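Local atomic coordinates of saframycin Mx1 synthetase B (Legionella pneumophila subsp. pneumophila, PDB entry 3KXW), a protein that belongs to the ANL clan of AMP-binding enzymes and is also named a fatty acid AMP ligase. Residues K4-Q9 with A21-N26; H181-M186 with P417-H422; L250-H255 with S264-F269; S480-V485 with F522-E527. All coordinates share one frame; numbering follows the deposited sequence.

Contact 1 (K4-Q9 with A21-N26); sequences KKEYLQ and ALHSPN
Y7 brings its phenol against the imidazole of H23 in an edge-to-face aromatic pair, the tyrosine supplying the edge and the histidine the face. The ring centroids lie 5.5 Å apart and the planes are inclined at 55°, well short of a perpendicular T. Within this pair the hydroxyl comes nearest: Y7 OH lies 3.4 Å from H23 CG, while Y7 CZ lies over the same imidazole. H23 gets there with CG beside its backbone N (chi1 -79°), which swings the ring out from the helix end toward helix 5-8. This half is the tight one, since Y7 is buried and R20 makes a cation-pi contact with its ring. The other half is loose and solvent-exposed. There E6 runs out beyond CG as an extended chain and sets its carboxylate beside the imidazole edge, the two planes 75° apart. Its nearest approach is to carbon, E6 OE2 to H23 CE1 at 3.2 Å, and the 3.5 Å from E6 OE2 to H23 NE2 has too poor an angle for a hydrogen bond. E6 and Y7 also touch L19, so helix 5-8 packs against the end of helix 13-23, just before P25 meets E44 of helix 43-59.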
loop_
_atom_site.group_PDB
_atom_site.type_symbol
_atom_site.label_atom_id
_atom_site.label_comp_id
_atom_site.label_asym_id
_atom_site.label_seq_id
_atom_site.Cartn_x
_atom_site.Cartn_y
_atom_site.Cartn_z
ATOM N N LYS A 4 -12.793 18.796 16.621
ATOM C CA LYS A 4 -13.868 19.767 16.852
ATOM C C LYS A 4 -15.259 19.271 16.443
ATOM O O LYS A 4 -15.418 18.574 15.436
ATOM C CB LYS A 4 -13.543 21.113 16.205
ATOM C CG LYS A 4 -12.379 21.834 16.866
ATOM C CD LYS A 4 -12.837 22.563 18.124
ATOM C CE LYS A 4 -11.684 22.791 19.090
ATOM N NZ LYS A 4 -10.392 22.990 18.370
ATOM N N LYS A 5 -16.269 19.635 17.228
ATOM C CA LYS A 5 -17.599 19.055 17.049
ATOM C C LYS A 5 -18.220 19.369 15.698
ATOM O O LYS A 5 -18.875 18.521 15.096
ATOM C CB LYS A 5 -18.549 19.475 18.178
ATOM C CG LYS A 5 -18.215 18.839 19.524
ATOM C CD LYS A 5 -18.088 17.310 19.427
ATOM C CE LYS A 5 -19.421 16.650 19.078
ATOM N NZ LYS A 5 -19.476 15.228 19.530
ATOM N N GLU A 6 -18.014 20.590 15.224
ATOM C CA GLU A 6 -18.564 21.008 13.939
ATOM C C GLU A 6 -18.082 20.076 12.799
ATOM O O GLU A 6 -18.842 19.741 11.877
ATOM C CB GLU A 6 -18.184 22.478 13.692
ATOM C CG GLU A 6 -19.202 23.314 12.900
ATOM C CD GLU A 6 -18.965 24.828 13.038
ATOM O OE1 GLU A 6 -18.862 25.313 14.201
ATOM O OE2 GLU A 6 -18.885 25.541 11.991
ATOM N N TYR A 7 -16.833 19.623 12.874
ATOM C CA TYR A 7 -16.333 18.688 11.864
ATOM C C TYR A 7 -16.884 17.259 12.030
ATOM O O TYR A 7 -17.143 16.548 11.037
ATOM C CB TYR A 7 -14.796 18.673 11.846
ATOM C CG TYR A 7 -14.193 20.039 11.604
ATOM C CD1 TYR A 7 -14.479 20.743 10.441
ATOM C CD2 TYR A 7 -13.355 20.634 12.544
ATOM C CE1 TYR A 7 -13.946 21.988 10.209
ATOM C CE2 TYR A 7 -12.818 21.888 12.321
ATOM C CZ TYR A 7 -13.112 22.551 11.144
ATOM O OH TYR A 7 -12.590 23.788 10.885
ATOM N N LEU A 8 -17.059 16.833 13.276
ATOM C CA LEU A 8 -17.621 15.510 13.550
ATOM C C LEU A 8 -19.026 15.389 12.988
ATOM O O LEU A 8 -19.484 14.292 12.649
ATOM C CB LEU A 8 -17.622 15.225 15.057
ATOM C CG LEU A 8 -16.236 14.942 15.651
ATOM C CD1 LEU A 8 -16.273 14.664 17.168
ATOM C CD2 LEU A 8 -15.588 13.786 14.901
ATOM N N GLN A 9 -19.703 16.526 12.871
ATOM C CA GLN A 9 -21.094 16.547 12.445
ATOM C C GLN A 9 -21.256 16.446 10.925
ATOM O O GLN A 9 -22.348 16.152 10.429
ATOM C CB GLN A 9 -21.799 17.794 13.000
ATOM C CG GLN A 9 -22.057 17.714 14.524
ATOM C CD GLN A 9 -22.456 19.061 15.153
ATOM O OE1 GLN A 9 -22.640 20.062 14.453
ATOM N NE2 GLN A 9 -22.575 19.085 16.480
ATOM N N ALA A 21 -11.970 25.087 5.075
ATOM C CA ALA A 21 -11.608 26.222 4.215
ATOM C C ALA A 21 -12.236 27.561 4.660
ATOM O O ALA A 21 -11.720 28.637 4.323
ATOM C CB ALA A 21 -11.927 25.921 2.764
ATOM N N LEU A 22 -13.334 27.487 5.411
ATOM C CA LEU A 22 -13.931 28.697 6.001
ATOM C C LEU A 22 -13.297 29.086 7.326
ATOM O O LEU A 22 -13.112 30.273 7.595
ATOM C CB LEU A 22 -15.432 28.519 6.220
ATOM C CG LEU A 22 -16.272 28.176 5.011
ATOM C CD1 LEU A 22 -17.720 28.169 5.418
ATOM C CD2 LEU A 22 -16.013 29.187 3.874
ATOM N N HIS A 23 -13.001 28.097 8.170
ATOM C CA HIS A 23 -12.428 28.357 9.487
ATOM C C HIS A 23 -10.953 28.723 9.380
ATOM O O HIS A 23 -10.444 29.531 10.163
ATOM C CB HIS A 23 -12.515 27.125 10.400
ATOM C CG HIS A 23 -13.855 26.904 11.030
ATOM N ND1 HIS A 23 -15.031 26.882 10.310
ATOM C CD2 HIS A 23 -14.197 26.623 12.310
ATOM C CE1 HIS A 23 -16.043 26.634 11.122
ATOM N NE2 HIS A 23 -15.564 26.472 12.342
ATOM N N SER A 24 -10.255 28.095 8.440
ATOM C CA SER A 24 -8.804 28.284 8.357
ATOM C C SER A 24 -8.319 28.217 6.912
ATOM O O SER A 24 -7.593 27.300 6.532
ATOM C CB SER A 24 -8.084 27.245 9.218
ATOM O OG SER A 24 -8.310 25.935 8.726
ATOM N N PRO A 25 -8.711 29.207 6.107
ATOM C CA PRO A 25 -8.426 29.221 4.669
ATOM C C PRO A 25 -6.941 29.110 4.401
ATOM O O PRO A 25 -6.569 28.436 3.444
ATOM C CB PRO A 25 -8.895 30.609 4.208
ATOM C CG PRO A 25 -9.384 31.337 5.445
ATOM C CD PRO A 25 -9.500 30.367 6.558
ATOM N N ASN A 26 -6.105 29.766 5.206
ATOM C CA ASN A 26 -4.662 29.782 4.925
ATOM C C ASN A 26 -3.839 28.692 5.604
ATOM O O ASN A 26 -2.617 28.676 5.470
ATOM C CB ASN A 26 -4.043 31.153 5.230
ATOM C CG ASN A 26 -4.552 32.251 4.295
ATOM O OD1 ASN A 26 -4.968 31.993 3.161
ATOM N ND2 ASN A 26 -4.516 33.494 4.780
#

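Contact 2 (H181-M186 with P417-H422); sequences HPKGVM and PEETRH
K183 NZ is gripped by two oxygens, E419 OE1 across the contact and the hydroxyl of S178. The bond from K183 NZ to E419 OE1 measures 2.9 Å and is a salt bridge as well as a hydrogen bond. The ammonium meets OE1 on its anti side, 26° out of the carboxylate plane. K183 CE follows close behind, 3.1 Å from E419 OE1, and the two side chains cross at about a right angle. Each chain bends to make the meeting: the lysine is extended until its last torsion turns NZ aside (chi4 73°), whereas the glutamate folds at chi2, -62°, bringing OE1 to the ammonium. S178 and K183 belong to the glycine- and Ser/Thr-rich P-loop motif of the ANL family, and the K183 side chain is about 9 Å from the bound 5'-O-[(S)-(dodecanoyloxy)(hydroxy)phosphoryl]adenosine. Through K183 the loop before strand 184-188 is joined to helix 417-424. The strand is also bonded to the chain leading into the helix: G184 to W414, and M186 to K411 and G412. Strand 184-188, paired antiparallel with strand 169-174, thereby carries helix 417-424 on its flank, with T420 OG1 bonded back to Y413 and Q416.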
loop_
_atom_site.group_PDB
_atom_site.type_symbol
_atom_site.label_atom_id
_atom_site.label_comp_id
_atom_site.label_asym_id
_atom_site.label_seq_id
_atom_site.Cartn_x
_atom_site.Cartn_y
_atom_site.Cartn_z
ATOM N N HIS A 181 -9.191 -10.338 -12.512
ATOM C CA HIS A 181 -10.436 -9.593 -12.345
ATOM C C HIS A 181 -10.283 -8.656 -11.150
ATOM O O HIS A 181 -10.729 -8.967 -10.057
ATOM C CB HIS A 181 -11.617 -10.540 -12.125
ATOM C CG HIS A 181 -11.879 -11.464 -13.273
ATOM N ND1 HIS A 181 -12.533 -11.065 -14.421
ATOM C CD2 HIS A 181 -11.583 -12.775 -13.448
ATOM C CE1 HIS A 181 -12.624 -12.086 -15.257
ATOM N NE2 HIS A 181 -12.054 -13.134 -14.692
ATOM N N PRO A 182 -9.611 -7.518 -11.356
ATOM C CA PRO A 182 -9.262 -6.644 -10.237
ATOM C C PRO A 182 -10.500 -6.316 -9.422
ATOM O O PRO A 182 -11.565 -6.052 -10.001
ATOM C CB PRO A 182 -8.728 -5.383 -10.925
ATOM C CG PRO A 182 -8.158 -5.885 -12.207
ATOM C CD PRO A 182 -9.096 -7.006 -12.640
ATOM N N LYS A 183 -10.349 -6.309 -8.103
ATOM C CA LYS A 183 -11.475 -6.063 -7.188
ATOM C C LYS A 183 -11.488 -4.613 -6.748
ATOM O O LYS A 183 -10.544 -4.149 -6.097
ATOM C CB LYS A 183 -11.356 -6.950 -5.944
ATOM C CG LYS A 183 -11.515 -8.444 -6.201
ATOM C CD LYS A 183 -11.144 -9.210 -4.914
ATOM C CE LYS A 183 -11.785 -10.591 -4.844
ATOM N NZ LYS A 183 -11.122 -11.530 -5.792
ATOM N N GLY A 184 -12.537 -3.891 -7.137
ATOM C CA GLY A 184 -12.712 -2.498 -6.765
ATOM C C GLY A 184 -13.609 -2.384 -5.548
ATOM O O GLY A 184 -14.839 -2.537 -5.630
ATOM N N VAL A 185 -12.988 -2.153 -4.402
ATOM C CA VAL A 185 -13.718 -2.074 -3.146
ATOM C C VAL A 185 -14.532 -0.779 -3.096
ATOM O O VAL A 185 -14.001 0.312 -3.321
ATOM C CB VAL A 185 -12.753 -2.137 -1.949
ATOM C CG1 VAL A 185 -13.518 -1.923 -0.638
ATOM C CG2 VAL A 185 -11.974 -3.473 -1.977
HETATM N N MSE A 186 -15.828 -0.911 -2.826
HETATM C CA MSE A 186 -16.728 0.235 -2.825
HETATM C C MSE A 186 -16.735 0.890 -1.449
HETATM O O MSE A 186 -17.383 0.397 -0.536
HETATM C CB MSE A 186 -18.134 -0.247 -3.188
HETATM C CG MSE A 186 -18.123 -1.040 -4.492
HETATM SE SE MSE A 186 -19.761 -2.130 -4.726
HETATM C CE MSE A 186 -21.090 -0.753 -4.722
ATOM N N PRO A 417 -20.739 -9.636 -7.963
ATOM C CA PRO A 417 -21.731 -10.017 -6.949
ATOM C C PRO A 417 -21.344 -11.301 -6.240
ATOM O O PRO A 417 -21.503 -11.388 -5.022
ATOM C CB PRO A 417 -23.033 -10.218 -7.744
ATOM C CG PRO A 417 -22.724 -9.866 -9.181
ATOM C CD PRO A 417 -21.249 -9.693 -9.346
ATOM N N GLU A 418 -20.818 -12.275 -6.973
ATOM C CA GLU A 418 -20.445 -13.546 -6.345
ATOM C C GLU A 418 -19.239 -13.384 -5.430
ATOM O O GLU A 418 -19.213 -13.933 -4.347
ATOM C CB GLU A 418 -20.113 -14.606 -7.408
ATOM C CG GLU A 418 -21.258 -14.923 -8.366
ATOM C CD GLU A 418 -21.252 -14.078 -9.650
ATOM O OE1 GLU A 418 -20.557 -13.040 -9.721
ATOM O OE2 GLU A 418 -21.947 -14.480 -10.611
ATOM N N GLU A 419 -18.218 -12.668 -5.898
ATOM C CA GLU A 419 -17.042 -12.422 -5.068
ATOM C C GLU A 419 -17.444 -11.613 -3.832
ATOM O O GLU A 419 -16.879 -11.814 -2.749
ATOM C CB GLU A 419 -15.957 -11.700 -5.868
ATOM C CG GLU A 419 -15.102 -12.634 -6.687
ATOM C CD GLU A 419 -14.361 -13.616 -5.805
ATOM O OE1 GLU A 419 -13.347 -13.232 -5.194
ATOM O OE2 GLU A 419 -14.811 -14.773 -5.709
ATOM N N THR A 420 -18.427 -10.722 -3.985
ATOM C CA THR A 420 -18.914 -9.890 -2.871
ATOM C C THR A 420 -19.588 -10.744 -1.797
ATOM O O THR A 420 -19.350 -10.563 -0.603
ATOM C CB THR A 420 -19.881 -8.761 -3.353
ATOM O OG1 THR A 420 -19.148 -7.784 -4.104
ATOM C CG2 THR A 420 -20.591 -8.069 -2.179
ATOM N N ARG A 421 -20.416 -11.695 -2.222
ATOM C CA ARG A 421 -21.019 -12.618 -1.274
ATOM C C ARG A 421 -19.967 -13.507 -0.586
ATOM O O ARG A 421 -20.090 -13.811 0.595
ATOM C CB ARG A 421 -22.048 -13.513 -1.961
ATOM C CG ARG A 421 -22.236 -14.784 -1.163
ATOM C CD ARG A 421 -23.547 -15.429 -1.432
ATOM N NE ARG A 421 -24.618 -14.864 -0.620
ATOM C CZ ARG A 421 -25.688 -15.556 -0.248
ATOM N NH1 ARG A 421 -26.640 -14.986 0.485
ATOM N NH2 ARG A 421 -25.801 -16.830 -0.618
ATOM N N HIS A 422 -18.957 -13.911 -1.346
ATOM C CA HIS A 422 -17.814 -14.716 -0.874
ATOM C C HIS A 422 -17.038 -14.043 0.268
ATOM O O HIS A 422 -16.507 -14.725 1.144
ATOM C CB HIS A 422 -16.878 -15.001 -2.061
ATOM C CG HIS A 422 -15.743 -15.937 -1.757
ATOM N ND1 HIS A 422 -15.867 -17.311 -1.818
ATOM C CD2 HIS A 422 -14.453 -15.692 -1.416
ATOM C CE1 HIS A 422 -14.713 -17.871 -1.495
ATOM N NE2 HIS A 422 -13.836 -16.911 -1.251
#

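Contact 3 (L250-H255 with S264-F269); sequences LSWLKH and SGSPNF
A helix-to-strand connection in the AMP-binding region is packed here by one indole: W252 of helix 250-259 reaches across to the edge strand 263-266, which lies parallel to strand 293-296. The short axes of helix 250-255 and strand 264-266 are nearly antiparallel, 159°, and approach to 10.9 Å, a gap that the tryptophan spans. A chi1 of -174° sets CG opposite the backbone N and brings the N-H of the five-membered ring to S264. W252 NE1 donates to S264 OG over 2.8 Å, with an N-H...O angle of 167° and the oxygen practically in the ring plane. S264 OG also bonds to F212 O, so the hydroxyl bridges the indole and a strand of another sheet. Farther along the ring, W252 CZ2 lies 3.9 Å from G265 O, and W252 CH2 comes 3.5 Å from S266 OG, which meets the indole obliquely. S266 OG itself donates to P267 O at 2.9 Å. W214 and W291 make edge-to-face contacts with the indole. G265 is about 7 Å from the bound 5'-O-[(S)-(dodecanoyloxy)(hydroxy)phosphoryl]adenosine. An antiparallel helix leading into a strand that joins a parallel neighbour is typical of alpha/beta folds such as the ANL core.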
loop_
_atom_site.group_PDB
_atom_site.type_symbol
_atom_site.label_atom_id
_atom_site.label_comp_id
_atom_site.label_asym_id
_atom_site.label_seq_id
_atom_site.Cartn_x
_atom_site.Cartn_y
_atom_site.Cartn_z
ATOM N N LEU A 250 17.401 7.465 1.844
ATOM C CA LEU A 250 17.833 8.468 2.808
ATOM C C LEU A 250 16.913 9.685 2.788
ATOM O O LEU A 250 16.700 10.317 3.830
ATOM C CB LEU A 250 19.266 8.919 2.520
ATOM C CG LEU A 250 19.734 10.101 3.358
ATOM C CD1 LEU A 250 19.765 9.713 4.813
ATOM C CD2 LEU A 250 21.114 10.531 2.877
ATOM N N SER A 251 16.369 10.028 1.623
ATOM C CA SER A 251 15.530 11.231 1.555
ATOM C C SER A 251 14.290 11.128 2.454
ATOM O O SER A 251 13.812 12.130 2.974
ATOM C CB SER A 251 15.165 11.625 0.120
ATOM O OG SER A 251 14.269 10.691 -0.439
ATOM N N TRP A 252 13.788 9.918 2.670
ATOM C CA TRP A 252 12.688 9.743 3.626
ATOM C C TRP A 252 13.068 10.287 5.007
ATOM O O TRP A 252 12.304 11.015 5.644
ATOM C CB TRP A 252 12.340 8.263 3.751
ATOM C CG TRP A 252 11.123 7.925 4.608
ATOM C CD1 TRP A 252 10.122 8.763 4.997
ATOM C CD2 TRP A 252 10.777 6.626 5.098
ATOM N NE1 TRP A 252 9.177 8.068 5.725
ATOM C CE2 TRP A 252 9.550 6.750 5.789
ATOM C CE3 TRP A 252 11.377 5.362 5.004
ATOM C CZ2 TRP A 252 8.915 5.659 6.404
ATOM C CZ3 TRP A 252 10.753 4.272 5.634
ATOM C CH2 TRP A 252 9.527 4.431 6.323
ATOM N N LEU A 253 14.246 9.909 5.474
ATOM C CA LEU A 253 14.679 10.267 6.825
ATOM C C LEU A 253 15.151 11.721 6.886
ATOM O O LEU A 253 14.947 12.405 7.890
ATOM C CB LEU A 253 15.749 9.288 7.329
ATOM C CG LEU A 253 15.415 7.807 7.118
ATOM C CD1 LEU A 253 16.557 6.959 7.682
ATOM C CD2 LEU A 253 14.088 7.392 7.768
ATOM N N LYS A 254 15.763 12.202 5.806
ATOM C CA LYS A 254 16.066 13.637 5.683
ATOM C C LYS A 254 14.814 14.516 5.762
ATOM O O LYS A 254 14.794 15.539 6.472
ATOM C CB LYS A 254 16.795 13.948 4.379
ATOM C CG LYS A 254 18.269 13.627 4.410
ATOM C CD LYS A 254 18.947 14.252 3.172
ATOM C CE LYS A 254 20.459 14.047 3.174
ATOM N NZ LYS A 254 21.102 14.614 1.940
ATOM N N HIS A 255 13.770 14.143 5.037
ATOM C CA HIS A 255 12.538 14.938 5.108
ATOM C C HIS A 255 11.857 14.857 6.464
ATOM O O HIS A 255 11.325 15.858 6.938
ATOM C CB HIS A 255 11.568 14.581 3.984
ATOM C CG HIS A 255 12.052 15.024 2.646
ATOM N ND1 HIS A 255 11.818 14.323 1.486
ATOM C CD2 HIS A 255 12.799 16.097 2.296
ATOM C CE1 HIS A 255 12.376 14.959 0.470
ATOM N NE2 HIS A 255 12.973 16.038 0.934
ATOM N N SER A 264 4.940 8.687 10.279
ATOM C CA SER A 264 5.311 8.268 8.929
ATOM C C SER A 264 5.467 6.775 9.012
ATOM O O SER A 264 5.743 6.232 10.087
ATOM C CB SER A 264 6.616 8.966 8.486
ATOM O OG SER A 264 6.879 8.815 7.107
ATOM N N GLY A 265 5.211 6.067 7.914
ATOM C CA GLY A 265 5.386 4.628 7.952
ATOM C C GLY A 265 5.266 3.988 6.579
ATOM O O GLY A 265 5.270 4.682 5.578
ATOM N N SER A 266 5.121 2.663 6.550
ATOM C CA SER A 266 5.287 1.907 5.316
ATOM C C SER A 266 5.063 0.432 5.588
ATOM O O SER A 266 4.963 0.016 6.735
ATOM C CB SER A 266 6.731 2.062 4.814
ATOM O OG SER A 266 7.657 1.504 5.759
ATOM N N PRO A 267 5.016 -0.383 4.518
ATOM C CA PRO A 267 5.133 -1.832 4.729
ATOM C C PRO A 267 6.493 -2.155 5.324
ATOM O O PRO A 267 7.441 -1.379 5.210
ATOM C CB PRO A 267 5.047 -2.417 3.298
ATOM C CG PRO A 267 4.426 -1.331 2.476
ATOM C CD PRO A 267 4.938 -0.043 3.093
ATOM N N ASN A 268 6.574 -3.307 5.960
ATOM C CA ASN A 268 7.786 -3.735 6.652
ATOM C C ASN A 268 9.058 -3.625 5.796
ATOM O O ASN A 268 10.097 -3.185 6.276
ATOM C CB ASN A 268 7.570 -5.184 7.077
ATOM C CG ASN A 268 8.677 -5.701 7.955
ATOM O OD1 ASN A 268 8.671 -5.473 9.161
ATOM N ND2 ASN A 268 9.610 -6.435 7.363
ATOM N N PHE A 269 8.988 -4.022 4.523
ATOM C CA PHE A 269 10.205 -4.050 3.689
ATOM C C PHE A 269 10.993 -2.722 3.671
ATOM O O PHE A 269 12.222 -2.712 3.507
ATOM C CB PHE A 269 9.867 -4.444 2.245
ATOM C CG PHE A 269 9.501 -3.271 1.387
ATOM C CD1 PHE A 269 10.480 -2.555 0.719
ATOM C CD2 PHE A 269 8.169 -2.867 1.272
ATOM C CE1 PHE A 269 10.158 -1.449 -0.044
ATOM C CE2 PHE A 269 7.846 -1.761 0.501
ATOM C CZ PHE A 269 8.844 -1.056 -0.155
#

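Contact 4 (S480-V485 with F522-E527); sequences SPLHHV and FNEIFE
L482 carries this contact, and its side chain can be followed outward from the 3-10 turn of 481-485 to helix 515-533. CB leaves the turn in the direction of the helix. L482 CG, set beside the backbone N (chi1 -77°), is the first atom to touch, 4.0 Å from E524 CB and 4.1 Å from E524 OE1. Beyond it the chain forks. L482 CD1 meets E524 CB at 4.1 Å. CD2 goes deepest: L482 CD2 is 3.7 Å from E524 CB and 3.9 Å from I525 CG1, so this methyl settles over the backbone between the two residues, also 3.9 Å from I525 N. The two segments belong to the C-terminal domain of this ANL-clan protein, where the turn leads from helix 469-479 into strand 486-496. L482 thus packs against E524 and I525 of helix 515-533, and I525 also touches I540 of strand 539-544. E524, extended beyond CG, runs obliquely across the leucine, its aliphatic part doing the packing. The turn itself is held by S480 O, which takes hydrogen bonds from H483 N and H483 ND1 arriving on opposite faces of its carbonyl plane. H483 ND1 to S480 O is 2.7 Å, with an N-H...O angle of 166°, and the bond lies in the imidazole plane, which fixes the rotation of that ring.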
loop_
_atom_site.group_PDB
_atom_site.type_symbol
_atom_site.label_atom_id
_atom_site.label_comp_id
_atom_site.label_asym_id
_atom_site.label_seq_id
_atom_site.Cartn_x
_atom_site.Cartn_y
_atom_site.Cartn_z
ATOM N N SER A 480 13.086 -4.449 -20.140
ATOM C CA SER A 480 13.661 -3.223 -19.604
ATOM C C SER A 480 15.078 -3.124 -20.127
ATOM O O SER A 480 15.616 -4.104 -20.640
ATOM C CB SER A 480 13.706 -3.282 -18.087
ATOM O OG SER A 480 14.710 -4.189 -17.686
ATOM N N PRO A 481 15.685 -1.938 -19.999
ATOM C CA PRO A 481 17.065 -1.716 -20.463
ATOM C C PRO A 481 18.055 -2.593 -19.701
ATOM O O PRO A 481 19.182 -2.809 -20.156
ATOM C CB PRO A 481 17.319 -0.235 -20.142
ATOM C CG PRO A 481 15.939 0.376 -20.140
ATOM C CD PRO A 481 15.020 -0.688 -19.594
ATOM N N LEU A 482 17.635 -3.105 -18.552
ATOM C CA LEU A 482 18.497 -3.994 -17.786
ATOM C C LEU A 482 18.883 -5.231 -18.591
ATOM O O LEU A 482 19.930 -5.801 -18.367
ATOM C CB LEU A 482 17.810 -4.431 -16.490
ATOM C CG LEU A 482 17.760 -3.428 -15.335
ATOM C CD1 LEU A 482 17.278 -2.058 -15.782
ATOM C CD2 LEU A 482 16.905 -3.973 -14.195
ATOM N N HIS A 483 18.039 -5.668 -19.515
ATOM C CA HIS A 483 18.342 -6.910 -20.220
ATOM C C HIS A 483 19.669 -6.838 -20.976
ATOM O O HIS A 483 20.268 -7.873 -21.281
ATOM C CB HIS A 483 17.195 -7.334 -21.147
ATOM C CG HIS A 483 17.252 -6.696 -22.500
ATOM N ND1 HIS A 483 16.725 -5.449 -22.760
ATOM C CD2 HIS A 483 17.787 -7.130 -23.668
ATOM C CE1 HIS A 483 16.928 -5.142 -24.029
ATOM N NE2 HIS A 483 17.578 -6.140 -24.600
ATOM N N HIS A 484 20.138 -5.623 -21.268
ATOM C CA HIS A 484 21.407 -5.474 -21.979
ATOM C C HIS A 484 22.661 -6.001 -21.246
ATOM O O HIS A 484 23.689 -6.207 -21.876
ATOM C CB HIS A 484 21.611 -4.021 -22.427
ATOM C CG HIS A 484 20.679 -3.593 -23.520
ATOM N ND1 HIS A 484 20.760 -4.092 -24.802
ATOM C CD2 HIS A 484 19.661 -2.702 -23.528
ATOM C CE1 HIS A 484 19.822 -3.534 -25.551
ATOM N NE2 HIS A 484 19.140 -2.689 -24.801
ATOM N N VAL A 485 22.575 -6.225 -19.932
ATOM C CA VAL A 485 23.713 -6.750 -19.187
ATOM C C VAL A 485 23.412 -8.168 -18.694
ATOM O O VAL A 485 24.206 -8.759 -17.977
ATOM C CB VAL A 485 24.122 -5.846 -17.980
ATOM C CG1 VAL A 485 24.350 -4.413 -18.431
ATOM C CG2 VAL A 485 23.056 -5.895 -16.842
ATOM N N PHE A 522 21.220 -4.703 -8.646
ATOM C CA PHE A 522 20.267 -5.158 -7.622
ATOM C C PHE A 522 19.208 -4.088 -7.356
ATOM O O PHE A 522 18.020 -4.382 -7.283
ATOM C CB PHE A 522 20.960 -5.492 -6.289
ATOM C CG PHE A 522 21.868 -6.693 -6.345
ATOM C CD1 PHE A 522 21.478 -7.851 -7.001
ATOM C CD2 PHE A 522 23.110 -6.661 -5.715
ATOM C CE1 PHE A 522 22.332 -8.947 -7.049
ATOM C CE2 PHE A 522 23.965 -7.745 -5.755
ATOM C CZ PHE A 522 23.586 -8.881 -6.430
ATOM N N ASN A 523 19.649 -2.847 -7.197
ATOM C CA ASN A 523 18.716 -1.740 -6.990
ATOM C C ASN A 523 17.778 -1.498 -8.174
ATOM O O ASN A 523 16.597 -1.213 -7.987
ATOM C CB ASN A 523 19.473 -0.467 -6.595
ATOM C CG ASN A 523 20.253 -0.640 -5.306
ATOM O OD1 ASN A 523 19.859 -1.418 -4.444
ATOM N ND2 ASN A 523 21.370 0.075 -5.170
ATOM N N GLU A 524 18.302 -1.631 -9.391
ATOM C CA GLU A 524 17.495 -1.443 -10.595
ATOM C C GLU A 524 16.453 -2.528 -10.699
ATOM O O GLU A 524 15.314 -2.283 -11.108
ATOM C CB GLU A 524 18.380 -1.458 -11.852
ATOM C CG GLU A 524 19.153 -0.170 -12.028
ATOM C CD GLU A 524 20.317 -0.287 -13.002
ATOM O OE1 GLU A 524 20.701 -1.425 -13.363
ATOM O OE2 GLU A 524 20.867 0.768 -13.387
ATOM N N ILE A 525 16.842 -3.744 -10.337
ATOM C CA ILE A 525 15.893 -4.830 -10.369
ATOM C C ILE A 525 14.783 -4.574 -9.344
ATOM O O ILE A 525 13.603 -4.661 -9.665
ATOM C CB ILE A 525 16.573 -6.165 -10.110
ATOM C CG1 ILE A 525 17.457 -6.513 -11.314
ATOM C CG2 ILE A 525 15.514 -7.232 -9.899
ATOM C CD1 ILE A 525 18.457 -7.681 -11.051
ATOM N N PHE A 526 15.164 -4.227 -8.122
ATOM C CA PHE A 526 14.157 -3.959 -7.103
ATOM C C PHE A 526 13.176 -2.879 -7.557
ATOM O O PHE A 526 11.947 -3.053 -7.477
ATOM C CB PHE A 526 14.787 -3.610 -5.742
ATOM C CG PHE A 526 13.776 -3.562 -4.629
ATOM C CD1 PHE A 526 13.522 -4.679 -3.847
ATOM C CD2 PHE A 526 13.046 -2.413 -4.407
ATOM C CE1 PHE A 526 12.569 -4.626 -2.820
ATOM C CE2 PHE A 526 12.086 -2.353 -3.404
ATOM C CZ PHE A 526 11.849 -3.471 -2.613
ATOM N N GLU A 527 13.706 -1.775 -8.064
ATOM C CA GLU A 527 12.853 -0.678 -8.553
ATOM C C GLU A 527 11.922 -1.080 -9.707
ATOM O O GLU A 527 10.737 -0.736 -9.733
ATOM C CB GLU A 527 13.719 0.518 -8.941
ATOM C CG GLU A 527 12.936 1.679 -9.545
ATOM C CD GLU A 527 13.859 2.761 -10.114
ATOM O OE1 GLU A 527 14.784 3.213 -9.390
ATOM O OE2 GLU A 527 13.676 3.130 -11.289
#

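Contact 1 closes before the others open, contact 3 is nested inside the long loop closed by contact 2, and contact 4 follows last, in the C-terminal domain. Contact 2 uses strand 184-188 of a two-stranded antiparallel sheet, contact 3 the edge strand 263-266 of a mixed sheet, and contact 4 helix 515-533 beside the C-terminal mixed sheet. Contacts 1 and 4 are the most widely separated, with centres 48 Å apart. Contacts 3 and 4 alone touch, through F269 CE1 and F526 CZ at 3.7 Å, so the two family regions pack directly there. K183 of contact 2 and G265 of contact 3 lie about 9 and 7 Å from the bound 5'-O-[(S)-(dodecanoyloxy)(hydroxy)phosphoryl]adenosine.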